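Local coordinates for protein aryl acylamidase (PDB 4YJ6) that probably hydrolyses the amide bond of N-acylated arylamines, as an enzyme of the amidase signature family, at residues Thr81-Pro94 with Ala106-Met120. Sequence-based numbering, arbitrary orientation.
Sequences TLMKDLFAAKPGWP and ARGAAGVWSTYPLKM
Tyr116 and Thr81 reach for each other from opposite directions because Tyr116 CG (chi1 -173°) and Thr81 OG1 (chi1 -170°) each lie opposite the main-chain nitrogen of their own residue. The long phenol thereby spans from helix 115-122 to strand 80-84, an outermost strand of a mixed three-stranded sheet, beside which the helix runs nearly antiparallel (151° between the short axes). Tyr116 OH donates to Thr81 OG1 at 2.6 Å, the acceptor lying in the plane of the ring at its edge. Threonine suits this buried place because its hydroxyl can both accept and donate, and OG1 is also hydrogen-bonded to Val178 O. Beside this pair, the bent selenomethionine Met83 lays its SE and CE against the Pro117 ring, Met83 CE reaching Pro117 CG at 3.7 Å.

Farther along, Ser114 N donates to Ala89 O at 2.8 Å, and Ser114 OG accepts a longer but nearly straight bond from Ala89 N (168°). The broad indole of Trp113 serves two neighbours: Pro91 crosses it at about a right angle, its CD 3.6 Å from the centroid of the five-membered ring in a CH-pi contact, while Lys90 runs alongside, Lys90 CE 3.6 Å from Trp113 CZ3, and carries its ammonium group to a salt bridge with Glu55. Replacing Trp113 by alanine would probably leave Pro91 CD without its aromatic face and the methylenes of Lys90 without a flank. The type II turn from Lys90 to Trp93 sets up hydrogen bonds from Gly92 N to Gly108 O (2.9 Å) and from Gly108 N to Trp93 O; glycine suits Gly108 because Lys90 O crowds the site of a CB. Apolar packing and one buried hydroxyl pair thus join helix to strand, whereas main-chain hydrogen bonds, the Ser114 hydroxyl and the packing on Trp113 hold the loops together.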
loop_
_atom_site.group_PDB
_atom_site.type_symbol
_atom_site.label_atom_id
_atom_site.label_comp_id
_atom_site.label_asym_id
_atom_site.label_seq_id
_atom_site.Cartn_x
_atom_site.Cartn_y
_atom_site.Cartn_z
ATOM N N THR A 81 -5.727 -13.795 4.398
ATOM C CA THR A 81 -5.021 -12.647 3.848
ATOM C C THR A 81 -3.706 -13.125 3.237
ATOM O O THR A 81 -3.349 -14.309 3.360
ATOM C CB THR A 81 -4.777 -11.558 4.947
ATOM O OG1 THR A 81 -4.302 -10.356 4.312
ATOM C CG2 THR A 81 -3.721 -12.020 5.972
ATOM N N LEU A 82 -3.008 -12.233 2.540
ATOM C CA LEU A 82 -1.667 -12.538 2.026
ATOM C C LEU A 82 -0.738 -11.355 2.315
ATOM O O LEU A 82 -1.225 -10.203 2.408
ATOM C CB LEU A 82 -1.697 -12.793 0.510
ATOM C CG LEU A 82 -2.317 -14.106 0.031
ATOM C CD1 LEU A 82 -3.841 -14.016 -0.038
ATOM C CD2 LEU A 82 -1.759 -14.436 -1.348
HETATM N N MSE A 83 0.558 -11.636 2.473
HETATM C CA MSE A 83 1.533 -10.555 2.758
HETATM C C MSE A 83 2.184 -10.226 1.414
HETATM O O MSE A 83 1.971 -10.934 0.390
HETATM C CB MSE A 83 2.589 -11.018 3.765
HETATM C CG MSE A 83 3.456 -12.081 3.121
HETATM SE SE MSE A 83 4.899 -12.546 4.273
HETATM C CE MSE A 83 5.847 -10.848 4.411
ATOM N N LYS A 84 2.981 -9.166 1.416
ATOM C CA LYS A 84 3.643 -8.691 0.188
ATOM C C LYS A 84 5.085 -9.193 0.079
ATOM O O LYS A 84 5.859 -9.124 1.052
ATOM C CB LYS A 84 3.638 -7.165 0.226
ATOM C CG LYS A 84 4.381 -6.488 -0.954
ATOM C CD LYS A 84 4.164 -4.976 -0.815
ATOM C CE LYS A 84 5.042 -4.233 -1.806
ATOM N NZ LYS A 84 4.836 -2.775 -1.681
ATOM N N ASP A 85 5.473 -9.629 -1.119
ATOM C CA ASP A 85 6.838 -10.081 -1.365
ATOM C C ASP A 85 7.800 -8.899 -1.664
ATOM O O ASP A 85 8.334 -8.779 -2.773
ATOM C CB ASP A 85 6.809 -11.075 -2.555
ATOM C CG ASP A 85 8.186 -11.632 -2.887
ATOM O OD1 ASP A 85 9.083 -11.566 -2.011
ATOM O OD2 ASP A 85 8.334 -12.177 -4.024
ATOM N N LEU A 86 8.043 -8.044 -0.671
ATOM C CA LEU A 86 9.018 -6.969 -0.809
ATOM C C LEU A 86 9.639 -6.789 0.575
ATOM O O LEU A 86 8.967 -6.323 1.497
ATOM C CB LEU A 86 8.352 -5.658 -1.295
ATOM C CG LEU A 86 9.335 -4.480 -1.352
ATOM C CD1 LEU A 86 10.509 -4.781 -2.331
ATOM C CD2 LEU A 86 8.593 -3.204 -1.787
ATOM N N PHE A 87 10.896 -7.232 0.711
ATOM C CA PHE A 87 11.538 -7.377 2.016
ATOM C C PHE A 87 10.666 -8.211 2.963
ATOM O O PHE A 87 10.636 -7.984 4.173
ATOM C CB PHE A 87 11.899 -6.017 2.600
ATOM C CG PHE A 87 12.928 -5.296 1.771
ATOM C CD1 PHE A 87 14.283 -5.641 1.881
ATOM C CD2 PHE A 87 12.547 -4.332 0.845
ATOM C CE1 PHE A 87 15.240 -5.006 1.117
ATOM C CE2 PHE A 87 13.511 -3.678 0.063
ATOM C CZ PHE A 87 14.844 -4.007 0.200
ATOM N N ALA A 88 9.972 -9.185 2.390
ATOM C CA ALA A 88 9.183 -10.126 3.194
ATOM C C ALA A 88 10.101 -10.789 4.212
ATOM O O ALA A 88 11.190 -11.218 3.856
ATOM C CB ALA A 88 8.556 -11.182 2.297
ATOM N N ALA A 89 9.665 -10.879 5.466
ATOM C CA ALA A 89 10.341 -11.779 6.403
ATOM C C ALA A 89 9.284 -12.605 7.115
ATOM O O ALA A 89 8.463 -12.080 7.878
ATOM C CB ALA A 89 11.179 -10.996 7.418
ATOM N N LYS A 90 9.296 -13.910 6.855
ATOM C CA LYS A 90 8.425 -14.822 7.595
ATOM C C LYS A 90 9.161 -16.152 7.590
ATOM O O LYS A 90 9.518 -16.661 6.533
ATOM C CB LYS A 90 7.044 -14.964 6.951
ATOM C CG LYS A 90 6.162 -15.919 7.787
ATOM C CD LYS A 90 4.748 -15.926 7.351
ATOM C CE LYS A 90 3.831 -16.578 8.427
ATOM N NZ LYS A 90 4.197 -17.962 8.872
ATOM N N PRO A 91 9.418 -16.702 8.770
ATOM C CA PRO A 91 10.334 -17.857 8.792
ATOM C C PRO A 91 9.923 -18.989 7.841
ATOM O O PRO A 91 8.755 -19.402 7.822
ATOM C CB PRO A 91 10.304 -18.275 10.256
ATOM C CG PRO A 91 10.136 -16.956 10.989
ATOM C CD PRO A 91 9.119 -16.195 10.118
ATOM N N GLY A 92 10.873 -19.446 7.016
ATOM C CA GLY A 92 10.601 -20.502 6.056
ATOM C C GLY A 92 9.973 -20.075 4.739
ATOM O O GLY A 92 9.832 -20.896 3.834
ATOM N N TRP A 93 9.618 -18.794 4.598
ATOM C CA TRP A 93 8.975 -18.326 3.380
ATOM C C TRP A 93 9.996 -17.649 2.461
ATOM O O TRP A 93 11.051 -17.200 2.910
ATOM C CB TRP A 93 7.882 -17.306 3.715
ATOM C CG TRP A 93 6.623 -17.913 4.295
ATOM C CD1 TRP A 93 6.512 -19.041 5.085
ATOM C CD2 TRP A 93 5.305 -17.422 4.106
ATOM N NE1 TRP A 93 5.175 -19.266 5.400
ATOM C CE2 TRP A 93 4.418 -18.285 4.806
ATOM C CE3 TRP A 93 4.778 -16.324 3.414
ATOM C CZ2 TRP A 93 3.038 -18.075 4.834
ATOM C CZ3 TRP A 93 3.394 -16.119 3.428
ATOM C CH2 TRP A 93 2.541 -16.984 4.153
ATOM N N PRO A 94 9.687 -17.591 1.170
ATOM C CA PRO A 94 10.651 -16.951 0.265
ATOM C C PRO A 94 10.649 -15.449 0.446
ATOM O O PRO A 94 9.793 -14.888 1.134
ATOM C CB PRO A 94 10.159 -17.340 -1.139
ATOM C CG PRO A 94 8.760 -17.778 -0.976
ATOM C CD PRO A 94 8.542 -18.190 0.455
ATOM N N ALA A 106 15.918 -18.165 -1.768
ATOM C CA ALA A 106 16.114 -17.607 -0.435
ATOM C C ALA A 106 14.934 -18.022 0.453
ATOM O O ALA A 106 13.812 -18.114 -0.038
ATOM C CB ALA A 106 16.209 -16.084 -0.525
ATOM N N ARG A 107 15.187 -18.280 1.736
ATOM C CA ARG A 107 14.103 -18.530 2.691
ATOM C C ARG A 107 14.368 -17.786 3.984
ATOM O O ARG A 107 15.513 -17.703 4.430
ATOM C CB ARG A 107 13.962 -20.034 2.986
ATOM C CG ARG A 107 13.627 -20.859 1.756
ATOM C CD ARG A 107 12.224 -20.529 1.234
ATOM N NE ARG A 107 11.805 -21.420 0.149
ATOM C CZ ARG A 107 12.043 -21.209 -1.146
ATOM N NH1 ARG A 107 12.696 -20.130 -1.561
ATOM N NH2 ARG A 107 11.621 -22.089 -2.041
ATOM N N GLY A 108 13.314 -17.254 4.595
ATOM C CA GLY A 108 13.460 -16.462 5.796
ATOM C C GLY A 108 14.026 -17.266 6.954
ATOM O O GLY A 108 13.613 -18.411 7.211
ATOM N N ALA A 109 14.982 -16.656 7.653
ATOM C CA ALA A 109 15.614 -17.289 8.816
ATOM C C ALA A 109 14.651 -17.371 9.993
ATOM O O ALA A 109 13.664 -16.648 10.081
ATOM C CB ALA A 109 16.858 -16.513 9.231
ATOM N N ALA A 110 14.935 -18.267 10.926
ATOM C CA ALA A 110 14.088 -18.405 12.088
ATOM C C ALA A 110 13.996 -17.107 12.894
ATOM O O ALA A 110 14.976 -16.379 13.035
ATOM C CB ALA A 110 14.663 -19.536 12.987
ATOM N N GLY A 111 12.807 -16.818 13.407
ATOM C CA GLY A 111 12.628 -15.750 14.371
ATOM C C GLY A 111 12.629 -14.327 13.820
ATOM O O GLY A 111 12.484 -13.379 14.595
ATOM N N VAL A 112 12.807 -14.176 12.500
ATOM C CA VAL A 112 12.806 -12.856 11.833
ATOM C C VAL A 112 11.460 -12.618 11.102
ATOM O O VAL A 112 11.058 -13.407 10.241
ATOM C CB VAL A 112 13.974 -12.777 10.820
ATOM C CG1 VAL A 112 14.053 -11.392 10.137
ATOM C CG2 VAL A 112 15.337 -13.102 11.525
ATOM N N TRP A 113 10.782 -11.517 11.443
ATOM C CA TRP A 113 9.432 -11.262 10.912
ATOM C C TRP A 113 9.277 -9.842 10.442
ATOM O O TRP A 113 9.778 -8.921 11.083
ATOM C CB TRP A 113 8.373 -11.459 11.988
ATOM C CG TRP A 113 8.181 -12.870 12.441
ATOM C CD1 TRP A 113 8.977 -13.582 13.303
ATOM C CD2 TRP A 113 7.098 -13.739 12.076
ATOM N NE1 TRP A 113 8.448 -14.848 13.487
ATOM C CE2 TRP A 113 7.292 -14.962 12.764
ATOM C CE3 TRP A 113 5.962 -13.588 11.266
ATOM C CZ2 TRP A 113 6.410 -16.030 12.640
ATOM C CZ3 TRP A 113 5.080 -14.641 11.159
ATOM C CH2 TRP A 113 5.319 -15.862 11.828
ATOM N N SER A 114 8.545 -9.653 9.346
ATOM C CA SER A 114 8.058 -8.308 9.021
ATOM C C SER A 114 6.690 -8.137 9.686
ATOM O O SER A 114 6.080 -9.107 10.135
ATOM C CB SER A 114 8.039 -8.076 7.525
ATOM O OG SER A 114 7.343 -9.082 6.862
ATOM N N THR A 115 6.205 -6.899 9.778
ATOM C CA THR A 115 5.123 -6.613 10.735
ATOM C C THR A 115 3.794 -7.223 10.353
ATOM O O THR A 115 3.102 -7.781 11.200
ATOM C CB THR A 115 4.950 -5.107 10.860
ATOM O OG1 THR A 115 6.200 -4.573 11.318
ATOM C CG2 THR A 115 3.798 -4.785 11.867
ATOM N N TYR A 116 3.398 -7.095 9.098
ATOM C CA TYR A 116 2.062 -7.571 8.719
ATOM C C TYR A 116 1.857 -9.094 9.021
ATOM O O TYR A 116 0.914 -9.430 9.693
ATOM C CB TYR A 116 1.785 -7.227 7.257
ATOM C CG TYR A 116 0.388 -7.518 6.825
ATOM C CD1 TYR A 116 -0.612 -6.546 6.990
ATOM C CD2 TYR A 116 0.070 -8.719 6.196
ATOM C CE1 TYR A 116 -1.895 -6.778 6.591
ATOM C CE2 TYR A 116 -1.240 -8.956 5.768
ATOM C CZ TYR A 116 -2.201 -7.966 5.966
ATOM O OH TYR A 116 -3.491 -8.165 5.558
ATOM N N PRO A 117 2.739 -9.990 8.524
ATOM C CA PRO A 117 2.499 -11.423 8.824
ATOM C C PRO A 117 2.521 -11.736 10.331
ATOM O O PRO A 117 1.702 -12.518 10.811
ATOM C CB PRO A 117 3.625 -12.139 8.065
ATOM C CG PRO A 117 4.747 -11.116 7.906
ATOM C CD PRO A 117 3.926 -9.791 7.653
ATOM N N LEU A 118 3.424 -11.087 11.066
ATOM C CA LEU A 118 3.558 -11.328 12.496
ATOM C C LEU A 118 2.265 -10.930 13.200
ATOM O O LEU A 118 1.662 -11.742 13.916
ATOM C CB LEU A 118 4.727 -10.517 13.059
ATOM C CG LEU A 118 4.865 -10.624 14.581
ATOM C CD1 LEU A 118 5.272 -12.046 14.976
ATOM C CD2 LEU A 118 5.866 -9.611 15.093
ATOM N N LYS A 119 1.833 -9.681 13.016
ATOM C CA LYS A 119 0.720 -9.197 13.834
ATOM C C LYS A 119 -0.618 -9.726 13.357
ATOM O O LYS A 119 -1.508 -10.015 14.175
ATOM C CB LYS A 119 0.750 -7.667 13.892
ATOM C CG LYS A 119 2.050 -7.219 14.604
ATOM C CD LYS A 119 1.940 -5.827 15.127
ATOM C CE LYS A 119 1.152 -5.776 16.418
ATOM N NZ LYS A 119 0.975 -4.344 16.792
HETATM N N MSE A 120 -0.764 -9.910 12.051
HETATM C CA MSE A 120 -2.029 -10.450 11.563
HETATM C C MSE A 120 -2.212 -11.905 12.018
HETATM O O MSE A 120 -3.276 -12.270 12.548
HETATM C CB MSE A 120 -2.111 -10.353 10.039
HETATM C CG MSE A 120 -2.040 -8.908 9.517
HETATM SE SE MSE A 120 -3.680 -7.989 9.995
HETATM C CE MSE A 120 -4.889 -8.737 8.633
#